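Local coordinates for protein probable translation initiation factor eIF-2B subunit epsilon (Schizosaccharomyces pombe, PDB 5B04) that serves as the epsilon subunit of the eIF2B complex, which catalyses exchange of GDP for GTP on the gamma subunit of translation initiation factor eIF2, at residues D129-P135 against E268-V274; M155-E161 against I261-K267; F366-V372 against I383-K389. All coordinates share one frame; numbering follows the deposited sequence.

Contact 1 (D129-P135 against E268-V274)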
loop_
_atom_site.group_PDB
_atom_site.type_symbol
_atom_site.label_atom_id
_atom_site.label_comp_id
_atom_site.label_asym_id
_atom_site.label_seq_id
_atom_site.Cartn_x
_atom_site.Cartn_y
_atom_site.Cartn_z
ATOM N N ASP I 129 6.293 -58.838 3.511
ATOM C CA ASP I 129 5.710 -57.656 4.135
ATOM C C ASP I 129 5.817 -56.445 3.217
ATOM O O ASP I 129 6.866 -56.196 2.621
ATOM C CB ASP I 129 6.382 -57.359 5.477
ATOM C CG ASP I 129 5.918 -58.291 6.579
ATOM O OD1 ASP I 129 4.760 -58.155 7.026
ATOM O OD2 ASP I 129 6.714 -59.155 7.003
ATOM N N VAL I 130 4.727 -55.695 3.105
ATOM C CA VAL I 130 4.702 -54.525 2.239
ATOM C C VAL I 130 4.760 -53.223 3.027
ATOM O O VAL I 130 4.321 -53.147 4.177
ATOM C CB VAL I 130 3.442 -54.500 1.347
ATOM C CG1 VAL I 130 3.342 -55.773 0.536
ATOM C CG2 VAL I 130 2.195 -54.315 2.191
ATOM N N VAL I 131 5.325 -52.204 2.392
ATOM C CA VAL I 131 5.283 -50.845 2.905
ATOM C C VAL I 131 4.631 -49.967 1.843
ATOM O O VAL I 131 5.169 -49.794 0.749
ATOM C CB VAL I 131 6.689 -50.317 3.260
ATOM C CG1 VAL I 131 7.160 -50.904 4.576
ATOM C CG2 VAL I 131 7.678 -50.649 2.157
ATOM N N SER I 132 3.455 -49.431 2.150
ATOM C CA SER I 132 2.724 -48.669 1.149
ATOM C C SER I 132 1.656 -47.759 1.737
ATOM O O SER I 132 0.959 -48.125 2.683
ATOM C CB SER I 132 2.080 -49.619 0.138
ATOM O OG SER I 132 1.455 -48.897 -0.906
ATOM N N ASN I 133 1.540 -46.569 1.160
ATOM C CA ASN I 133 0.459 -45.652 1.485
ATOM C C ASN I 133 -0.554 -45.607 0.347
ATOM O O ASN I 133 -1.414 -44.729 0.302
ATOM C CB ASN I 133 1.001 -44.251 1.775
ATOM C CG ASN I 133 1.952 -43.759 0.701
ATOM O OD1 ASN I 133 2.159 -44.423 -0.316
ATOM N ND2 ASN I 133 2.535 -42.587 0.920
ATOM N N VAL I 134 -0.433 -46.560 -0.575
ATOM C CA VAL I 134 -1.361 -46.678 -1.695
ATOM C C VAL I 134 -2.722 -47.182 -1.231
ATOM O O VAL I 134 -2.832 -48.290 -0.706
ATOM C CB VAL I 134 -0.827 -47.635 -2.784
ATOM C CG1 VAL I 134 -1.921 -47.966 -3.790
ATOM C CG2 VAL I 134 0.384 -47.040 -3.479
ATOM N N PRO I 135 -3.766 -46.363 -1.420
ATOM C CA PRO I 135 -5.130 -46.802 -1.116
ATOM C C PRO I 135 -5.644 -47.764 -2.182
ATOM O O PRO I 135 -5.746 -47.393 -3.351
ATOM C CB PRO I 135 -5.924 -45.494 -1.110
ATOM C CG PRO I 135 -5.172 -44.600 -2.036
ATOM C CD PRO I 135 -3.721 -44.969 -1.896
ATOM N N GLU I 268 1.166 -42.604 -8.211
ATOM C CA GLU I 268 1.354 -41.726 -7.095
ATOM C C GLU I 268 1.721 -42.608 -5.969
ATOM O O GLU I 268 1.862 -43.774 -6.152
ATOM C CB GLU I 268 0.156 -40.836 -6.901
ATOM C CG GLU I 268 -0.730 -40.655 -8.105
ATOM C CD GLU I 268 -2.177 -40.683 -7.716
ATOM O OE1 GLU I 268 -2.584 -39.777 -6.961
ATOM O OE2 GLU I 268 -2.890 -41.615 -8.149
ATOM N N ASN I 269 1.891 -42.047 -4.797
ATOM C CA ASN I 269 2.240 -42.825 -3.638
ATOM C C ASN I 269 3.540 -43.557 -3.624
ATOM O O ASN I 269 4.539 -43.051 -4.104
ATOM C CB ASN I 269 0.979 -43.563 -3.247
ATOM C CG ASN I 269 -0.199 -42.653 -3.098
ATOM O OD1 ASN I 269 -0.133 -41.657 -2.411
ATOM N ND2 ASN I 269 -1.295 -43.010 -3.721
ATOM N N TYR I 270 3.503 -44.768 -3.093
ATOM C CA TYR I 270 4.688 -45.539 -2.805
ATOM C C TYR I 270 4.246 -46.948 -2.672
ATOM O O TYR I 270 3.209 -47.207 -2.117
ATOM C CB TYR I 270 5.498 -45.137 -1.598
ATOM C CG TYR I 270 6.778 -45.877 -1.417
ATOM C CD1 TYR I 270 7.830 -45.654 -2.235
ATOM C CD2 TYR I 270 6.936 -46.767 -0.398
ATOM C CE1 TYR I 270 9.001 -46.314 -2.057
ATOM C CE2 TYR I 270 8.111 -47.437 -0.222
ATOM C CZ TYR I 270 9.123 -47.202 -1.047
ATOM O OH TYR I 270 10.286 -47.855 -0.882
ATOM N N ALA I 271 5.046 -47.892 -3.132
ATOM C CA ALA I 271 4.771 -49.254 -2.693
ATOM C C ALA I 271 6.019 -50.088 -2.882
ATOM O O ALA I 271 6.698 -49.925 -3.860
ATOM C CB ALA I 271 3.638 -49.903 -3.426
ATOM N N ALA I 272 6.297 -51.004 -1.965
ATOM C CA ALA I 272 7.454 -51.858 -2.041
ATOM C C ALA I 272 7.338 -52.973 -1.057
ATOM O O ALA I 272 6.591 -52.883 -0.126
ATOM C CB ALA I 272 8.701 -51.072 -1.777
ATOM N N ARG I 273 8.121 -54.015 -1.246
ATOM C CA ARG I 273 8.152 -55.160 -0.342
ATOM C C ARG I 273 9.534 -55.375 0.262
ATOM O O ARG I 273 10.547 -55.279 -0.430
ATOM C CB ARG I 273 7.708 -56.433 -1.066
ATOM C CG ARG I 273 6.226 -56.485 -1.377
ATOM C CD ARG I 273 5.811 -57.856 -1.885
ATOM N NE ARG I 273 6.631 -58.287 -3.013
ATOM C CZ ARG I 273 7.303 -59.432 -3.050
ATOM N NH1 ARG I 273 7.245 -60.266 -2.023
ATOM N NH2 ARG I 273 8.027 -59.747 -4.116
ATOM N N VAL I 274 9.564 -55.666 1.558
ATOM C CA VAL I 274 10.809 -56.002 2.238
ATOM C C VAL I 274 11.077 -57.494 2.087
ATOM O O VAL I 274 10.678 -58.297 2.932
ATOM C CB VAL I 274 10.763 -55.630 3.728
ATOM C CG1 VAL I 274 12.155 -55.712 4.334
ATOM C CG2 VAL I 274 10.186 -54.236 3.905
#
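Ser132 OG has two backbone partners: it donates to Tyr270 O at 2.7 Å, lying in the plane of that carbonyl, and accepts from Val134 N, two residues on, at 3.0 Å. The second bond makes an ST turn, so one hydroxyl both curls its own segment around Ser132-Val134 and ties it to segment 268-274. It can do so because chi1 of -175° carries OG to the far side from the Ser132 nitrogen. Replacing this serine with an alanine is likely to leave Tyr270 O without this donor and Val134 N without its acceptor, freeing the turn to shift.

Strands 130-132 and 271-273 run antiparallel. Val131 N meets Ala272 O at 2.9 Å and 174°, while the return bond from Ala272 N to Val131 O is weak; further along, Val274 N donates to Asp129 O. On the Val131 face, CG2 of that valine reaches both Tyr270 CE2, 4.0 Å away, and Ala272 CB. On the other face, Val130 CG1 lies 3.5 Å from Arg273 CG, and the arginine then bends away, its NH1 bonding to Ser127 O and Tyr27 OH. Past the ST turn, Val134 CG2 rests 3.5 Å from Asn269 CB. Asn133 OD1 comes to the same CB, the two amide planes standing 67° apart, while Asn133 ND2 bonds to Tyr293 O.

The two-stranded ribbon is largely buried within the nucleotidyltransferase-like domain, its Glu268-Tyr270 end reaching the beta subunit, where Asn269 N bonds to Asp340 of that chain. Helix 277-288 packs on Val131, Tyr270 and Ala272 through Ile283, with Tyr270 OH bonded to Asp286; strand 212-226 lies against Val130, Ala271 and Arg273, and helix 50-61 touches Val130 and Ser132 through Phe57.

Contact 2 (M155-E161 against I261-K267)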
loop_
_atom_site.group_PDB
_atom_site.type_symbol
_atom_site.label_atom_id
_atom_site.label_comp_id
_atom_site.label_asym_id
_atom_site.label_seq_id
_atom_site.Cartn_x
_atom_site.Cartn_y
_atom_site.Cartn_z
ATOM N N MET I 155 -7.332 -61.841 -11.805
ATOM C CA MET I 155 -6.487 -61.099 -10.875
ATOM C C MET I 155 -6.041 -59.740 -11.414
ATOM O O MET I 155 -5.741 -59.593 -12.600
ATOM C CB MET I 155 -5.268 -61.952 -10.502
ATOM C CG MET I 155 -4.173 -61.224 -9.738
ATOM S SD MET I 155 -2.826 -62.321 -9.244
ATOM C CE MET I 155 -1.820 -62.343 -10.726
ATOM N N THR I 156 -6.016 -58.745 -10.530
ATOM C CA THR I 156 -5.502 -57.422 -10.860
ATOM C C THR I 156 -4.151 -57.196 -10.190
ATOM O O THR I 156 -4.043 -57.228 -8.964
ATOM C CB THR I 156 -6.474 -56.308 -10.427
ATOM O OG1 THR I 156 -7.673 -56.386 -11.208
ATOM C CG2 THR I 156 -5.838 -54.940 -10.623
ATOM N N MET I 157 -3.122 -56.967 -10.999
ATOM C CA MET I 157 -1.772 -56.771 -10.481
ATOM C C MET I 157 -1.466 -55.298 -10.231
ATOM O O MET I 157 -1.386 -54.504 -11.168
ATOM C CB MET I 157 -0.741 -57.360 -11.446
ATOM C CG MET I 157 -0.842 -58.865 -11.617
ATOM S SD MET I 157 0.427 -59.532 -12.713
ATOM C CE MET I 157 -0.090 -58.854 -14.287
ATOM N N VAL I 158 -1.295 -54.942 -8.962
ATOM C CA VAL I 158 -0.938 -53.576 -8.590
ATOM C C VAL I 158 0.555 -53.338 -8.783
ATOM O O VAL I 158 1.385 -54.029 -8.191
ATOM C CB VAL I 158 -1.315 -53.267 -7.128
ATOM C CG1 VAL I 158 -0.719 -51.936 -6.693
ATOM C CG2 VAL I 158 -2.825 -53.268 -6.955
ATOM N N VAL I 159 0.892 -52.360 -9.618
ATOM C CA VAL I 159 2.286 -52.032 -9.886
ATOM C C VAL I 159 2.550 -50.545 -9.682
ATOM O O VAL I 159 1.616 -49.747 -9.581
ATOM C CB VAL I 159 2.692 -52.428 -11.317
ATOM C CG1 VAL I 159 2.675 -53.941 -11.476
ATOM C CG2 VAL I 159 1.773 -51.766 -12.331
ATOM N N ARG I 160 3.825 -50.176 -9.622
ATOM C CA ARG I 160 4.209 -48.790 -9.389
ATOM C C ARG I 160 5.018 -48.230 -10.552
ATOM O O ARG I 160 5.999 -48.833 -10.987
ATOM C CB ARG I 160 5.011 -48.668 -8.091
ATOM C CG ARG I 160 5.332 -47.238 -7.692
ATOM C CD ARG I 160 4.060 -46.424 -7.541
ATOM N NE ARG I 160 4.293 -45.131 -6.903
ATOM C CZ ARG I 160 4.570 -44.010 -7.560
ATOM N NH1 ARG I 160 4.660 -44.017 -8.883
ATOM N NH2 ARG I 160 4.759 -42.881 -6.892
ATOM N N GLU I 161 4.598 -47.074 -11.053
ATOM C CA GLU I 161 5.313 -46.406 -12.132
ATOM C C GLU I 161 6.648 -45.875 -11.623
ATOM O O GLU I 161 6.704 -45.204 -10.593
ATOM C CB GLU I 161 4.470 -45.268 -12.712
ATOM C CG GLU I 161 4.956 -44.751 -14.054
ATOM C CD GLU I 161 4.120 -43.597 -14.567
ATOM O OE1 GLU I 161 4.006 -42.579 -13.852
ATOM O OE2 GLU I 161 3.572 -43.708 -15.684
ATOM N N ILE I 261 -6.013 -61.460 -17.194
ATOM C CA ILE I 261 -5.176 -60.909 -16.142
ATOM C C ILE I 261 -5.059 -59.400 -16.359
ATOM O O ILE I 261 -5.045 -58.929 -17.498
ATOM C CB ILE I 261 -3.782 -61.588 -16.117
ATOM C CG1 ILE I 261 -3.079 -61.332 -14.789
ATOM C CG2 ILE I 261 -2.929 -61.163 -17.294
ATOM C CD1 ILE I 261 -3.798 -61.946 -13.636
ATOM N N HIS I 262 -5.005 -58.636 -15.272
ATOM C CA HIS I 262 -5.054 -57.180 -15.384
ATOM C C HIS I 262 -4.000 -56.460 -14.550
ATOM O O HIS I 262 -3.504 -56.989 -13.555
ATOM C CB HIS I 262 -6.444 -56.672 -14.993
ATOM C CG HIS I 262 -7.482 -56.883 -16.049
ATOM N ND1 HIS I 262 -7.612 -56.051 -17.140
ATOM C CD2 HIS I 262 -8.439 -57.832 -16.183
ATOM C CE1 HIS I 262 -8.605 -56.477 -17.900
ATOM N NE2 HIS I 262 -9.123 -57.557 -17.343
ATOM N N CYS I 263 -3.674 -55.242 -14.971
ATOM C CA CYS I 263 -2.709 -54.403 -14.272
ATOM C C CYS I 263 -3.328 -53.087 -13.822
ATOM O O CYS I 263 -4.149 -52.501 -14.529
ATOM C CB CYS I 263 -1.500 -54.110 -15.163
ATOM S SG CYS I 263 -0.318 -55.460 -15.315
ATOM N N HIS I 264 -2.929 -52.629 -12.642
ATOM C CA HIS I 264 -3.253 -51.280 -12.201
ATOM C C HIS I 264 -1.965 -50.512 -11.947
ATOM O O HIS I 264 -1.227 -50.811 -11.009
ATOM C CB HIS I 264 -4.113 -51.294 -10.939
ATOM C CG HIS I 264 -4.401 -49.928 -10.396
ATOM N ND1 HIS I 264 -5.550 -49.231 -10.704
ATOM C CD2 HIS I 264 -3.683 -49.123 -9.577
ATOM C CE1 HIS I 264 -5.530 -48.061 -10.092
ATOM N NE2 HIS I 264 -4.407 -47.969 -9.403
ATOM N N VAL I 265 -1.697 -49.522 -12.790
ATOM C CA VAL I 265 -0.486 -48.726 -12.655
ATOM C C VAL I 265 -0.715 -47.533 -11.737
ATOM O O VAL I 265 -1.383 -46.568 -12.109
ATOM C CB VAL I 265 0.016 -48.227 -14.021
ATOM C CG1 VAL I 265 1.255 -47.361 -13.846
ATOM C CG2 VAL I 265 0.310 -49.403 -14.938
ATOM N N ALA I 266 -0.168 -47.612 -10.529
ATOM C CA ALA I 266 -0.223 -46.499 -9.592
ATOM C C ALA I 266 0.830 -45.466 -9.966
ATOM O O ALA I 266 2.015 -45.786 -10.070
ATOM C CB ALA I 266 -0.018 -46.984 -8.167
ATOM N N LYS I 267 0.394 -44.239 -10.157
ATOM C CA LYS I 267 1.256 -43.163 -10.553
ATOM C C LYS I 267 1.601 -42.254 -9.399
ATOM O O LYS I 267 2.149 -41.192 -9.595
ATOM C CB LYS I 267 0.589 -42.377 -11.656
ATOM C CG LYS I 267 0.885 -42.924 -13.034
ATOM C CD LYS I 267 -0.333 -42.957 -13.928
ATOM C CE LYS I 267 0.022 -43.567 -15.265
ATOM N NZ LYS I 267 0.655 -42.560 -16.147
#
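Met157 reaches across to the neighbouring strand with its terminal methyl: CE sits 3.6 Å from Cys263 SG and also touches Ile261 CG1, the methionine crossing the isoleucine at about a right angle. The chain leaves with CG beside its own backbone nitrogen (chi1 -64°), stays extended at chi2, and bends at chi3 to bring the methyl over these two residues. Met155, on the same face, instead lies alongside Ile261 and points the same way, with CB 3.5 Å from Ile261 CD1. Val159 continues the apolar row, its CG2 meeting Val265 CG2 at 3.8 Å.

Beneath these side chains is a parallel ladder, the strand axes inclined by 27°. Its bonds alternate in direction: Met157 O takes His264 N at 2.8 Å, and Val159 N gives to His264 O, nearly straight at 179°. The reverse face is more polar. Thr156 CG2 touches His264 CB, while Thr156 OG1 turns to His143 and His264 ND1 to Glu142.

At the far end, Arg160 CD passes close to Ala266 O, and the guanidinium lays one face over Lys267 C while its NH2 probably bonds to Asn269 O. Lys267 NZ forms a salt bridge with Glu161 OE2 at 3.2 Å, on the syn side of the carboxylate but out of its plane. That oxygen also pairs with Arg215 and with Arg230 of the gamma subunit, a cluster of positive groups that probably favours the ionised carboxylate at the subunit boundary.

The parallel pair belongs to the mixed sheet of the nucleotidyltransferase-like domain, with helices on both faces. Strand 212-226 pairs antiparallel with the other side of strand 153-161. Phe177 of strand 175-179 and helix 243-252 pack on the methionine face, whereas helix 137-147 lies against Val158, His262 and His264.

Contact 3 (F366-V372 against I383-K389)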
loop_
_atom_site.group_PDB
_atom_site.type_symbol
_atom_site.label_atom_id
_atom_site.label_comp_id
_atom_site.label_asym_id
_atom_site.label_seq_id
_atom_site.Cartn_x
_atom_site.Cartn_y
_atom_site.Cartn_z
ATOM N N PHE I 366 22.782 -49.861 10.778
ATOM C CA PHE I 366 21.496 -50.145 11.405
ATOM C C PHE I 366 21.690 -50.678 12.819
ATOM O O PHE I 366 22.330 -51.709 13.021
ATOM C CB PHE I 366 20.692 -51.150 10.580
ATOM C CG PHE I 366 20.300 -50.649 9.220
ATOM C CD1 PHE I 366 21.144 -50.816 8.137
ATOM C CD2 PHE I 366 19.082 -50.020 9.024
ATOM C CE1 PHE I 366 20.785 -50.360 6.885
ATOM C CE2 PHE I 366 18.716 -49.562 7.773
ATOM C CZ PHE I 366 19.568 -49.733 6.701
ATOM N N LEU I 367 21.135 -49.969 13.794
ATOM C CA LEU I 367 21.212 -50.389 15.187
ATOM C C LEU I 367 19.825 -50.655 15.752
ATOM O O LEU I 367 18.972 -49.767 15.775
ATOM C CB LEU I 367 21.920 -49.332 16.036
ATOM C CG LEU I 367 23.427 -49.456 16.260
ATOM C CD1 LEU I 367 24.194 -49.486 14.946
ATOM C CD2 LEU I 367 23.898 -48.306 17.131
ATOM N N TRP I 368 19.601 -51.880 16.207
ATOM C CA TRP I 368 18.334 -52.228 16.832
ATOM C C TRP I 368 18.454 -51.970 18.335
ATOM O O TRP I 368 19.375 -51.278 18.766
ATOM C CB TRP I 368 17.959 -53.677 16.513
ATOM C CG TRP I 368 17.791 -53.924 15.029
ATOM C CD1 TRP I 368 17.853 -52.991 14.031
ATOM C CD2 TRP I 368 17.536 -55.180 14.382
ATOM N NE1 TRP I 368 17.655 -53.586 12.810
ATOM C CE2 TRP I 368 17.457 -54.928 12.997
ATOM C CE3 TRP I 368 17.366 -56.489 14.840
ATOM C CZ2 TRP I 368 17.218 -55.938 12.067
ATOM C CZ3 TRP I 368 17.128 -57.492 13.913
ATOM C CH2 TRP I 368 17.057 -57.209 12.544
ATOM N N GLU I 369 17.537 -52.504 19.132
ATOM C CA GLU I 369 17.475 -52.135 20.548
ATOM C C GLU I 369 18.654 -52.638 21.384
ATOM O O GLU I 369 19.240 -53.680 21.096
ATOM C CB GLU I 369 16.169 -52.635 21.169
ATOM C CG GLU I 369 14.932 -51.901 20.685
ATOM C CD GLU I 369 13.841 -51.851 21.736
ATOM O OE1 GLU I 369 14.136 -52.149 22.914
ATOM O OE2 GLU I 369 12.690 -51.513 21.388
ATOM N N ASP I 370 18.995 -51.866 22.413
ATOM C CA ASP I 370 19.978 -52.253 23.429
ATOM C C ASP I 370 21.377 -52.560 22.894
ATOM O O ASP I 370 22.133 -53.302 23.520
ATOM C CB ASP I 370 19.461 -53.457 24.220
ATOM C CG ASP I 370 18.195 -53.145 24.993
ATOM O OD1 ASP I 370 17.096 -53.277 24.414
ATOM O OD2 ASP I 370 18.299 -52.765 26.178
ATOM N N VAL I 371 21.727 -51.984 21.749
ATOM C CA VAL I 371 23.075 -52.139 21.213
ATOM C C VAL I 371 24.039 -51.192 21.921
ATOM O O VAL I 371 23.797 -49.987 21.994
ATOM C CB VAL I 371 23.126 -51.873 19.697
ATOM C CG1 VAL I 371 24.552 -51.999 19.183
ATOM C CG2 VAL I 371 22.207 -52.831 18.961
ATOM N N VAL I 372 25.131 -51.741 22.445
ATOM C CA VAL I 372 26.141 -50.935 23.122
ATOM C C VAL I 372 27.442 -50.914 22.329
ATOM O O VAL I 372 27.999 -51.961 22.000
ATOM C CB VAL I 372 26.418 -51.456 24.546
ATOM C CG1 VAL I 372 27.670 -50.809 25.118
ATOM C CG2 VAL I 372 25.217 -51.199 25.445
ATOM N N ILE I 383 24.230 -54.260 10.086
ATOM C CA ILE I 383 23.082 -54.435 10.962
ATOM C C ILE I 383 23.507 -55.062 12.283
ATOM O O ILE I 383 24.119 -56.129 12.312
ATOM C CB ILE I 383 21.994 -55.307 10.310
ATOM C CG1 ILE I 383 21.506 -54.660 9.013
ATOM C CG2 ILE I 383 20.834 -55.516 11.270
ATOM C CD1 ILE I 383 20.339 -55.379 8.373
ATOM N N LEU I 384 23.187 -54.379 13.376
ATOM C CA LEU I 384 23.507 -54.860 14.713
ATOM C C LEU I 384 22.218 -55.127 15.482
ATOM O O LEU I 384 21.571 -54.195 15.961
ATOM C CB LEU I 384 24.378 -53.849 15.467
ATOM C CG LEU I 384 25.878 -53.740 15.160
ATOM C CD1 LEU I 384 26.161 -53.373 13.707
ATOM C CD2 LEU I 384 26.531 -52.732 16.096
ATOM N N ALA I 385 21.846 -56.398 15.595
ATOM C CA ALA I 385 20.587 -56.772 16.233
ATOM C C ALA I 385 20.592 -56.473 17.732
ATOM O O ALA I 385 21.544 -55.898 18.255
ATOM C CB ALA I 385 20.289 -58.238 15.987
ATOM N N ASN I 386 19.524 -56.872 18.415
ATOM C CA ASN I 386 19.327 -56.513 19.816
ATOM C C ASN I 386 20.439 -56.983 20.751
ATOM O O ASN I 386 20.992 -58.070 20.582
ATOM C CB ASN I 386 17.987 -57.056 20.318
ATOM C CG ASN I 386 16.820 -56.617 19.459
ATOM O OD1 ASN I 386 16.958 -55.746 18.603
ATOM N ND2 ASN I 386 15.656 -57.212 19.692
ATOM N N SER I 387 20.754 -56.138 21.730
ATOM C CA SER I 387 21.719 -56.448 22.785
ATOM C C SER I 387 23.084 -56.883 22.259
ATOM O O SER I 387 23.774 -57.684 22.888
ATOM C CB SER I 387 21.155 -57.527 23.712
ATOM O OG SER I 387 20.103 -57.007 24.507
ATOM N N VAL I 388 23.467 -56.353 21.103
ATOM C CA VAL I 388 24.807 -56.571 20.577
ATOM C C VAL I 388 25.776 -55.594 21.229
ATOM O O VAL I 388 25.523 -54.390 21.263
ATOM C CB VAL I 388 24.858 -56.407 19.047
ATOM C CG1 VAL I 388 26.290 -56.223 18.574
ATOM C CG2 VAL I 388 24.220 -57.601 18.366
ATOM N N LYS I 389 26.877 -56.114 21.757
ATOM C CA LYS I 389 27.885 -55.266 22.379
ATOM C C LYS I 389 29.131 -55.197 21.505
ATOM O O LYS I 389 29.657 -56.224 21.077
ATOM C CB LYS I 389 28.244 -55.779 23.774
ATOM C CG LYS I 389 27.074 -56.362 24.553
ATOM C CD LYS I 389 25.978 -55.336 24.798
ATOM C CE LYS I 389 24.807 -55.962 25.541
ATOM N NZ LYS I 389 23.681 -55.006 25.732
#
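Trp368 takes Ile383 CG2 against one face of its indole, offset toward the rim and 3.7 Å from CZ2, while Ala385 CB touches CE3. Asn386 OD1 comes in at the edge of the tryptophan ring, its amide turned 67° from the indole, and accepts a weak bond from Glu369 N. Further along the coil, Val371 CG1 packs on Leu384 CD2 at 3.7 Å, the two side chains crossing at about a right angle. Lys389 bends at chi2 (-61°) and sends NZ back to the other coil, where it donates to Asp370 O at 3.2 Å.

Behind these contacts stands the parallel backbone: Leu384 N bonds to Phe366 O, Trp368 N to Leu384 O at 3.0 Å, and Val372 N to Val388 O. Type II turns recur at the same place in both coils, Trp368 to Val371 and Ala385 to Val388, and Ser387 N bonds to Glu369 O between them. Such stacked, repeating turns are characteristic of the left-handed beta-helix of this family.

Strand 349-350 flanks strand 366-367 on its other side, Ile373 of strand 372-373 packs on Leu367 and Leu384, and helix 277-288 borders Phe366 and Ile383, its Tyr280 OH bonding Trp368 NE1.

Contacts 1 and 2 adjoin within the nucleotidyltransferase-like domain, their centres 13 Å apart. Strands 260-266 and 271-273 follow each other in the chain, and along it contact 2 is nested inside the loop that contact 1 closes. The guanidinium of Arg160, reaching Asn269, joins the two; Arg160 and Tyr270 both meet Phe345 of the beta subunit, so this corner also faces the assembly. Contact 3 belongs to the beta-helix, with its centre about 27 Å from that of contact 1 and 38 Å from that of contact 2. Helix 277-288 touches both contact 1 and contact 3, whose nearest atoms are about 9 Å apart.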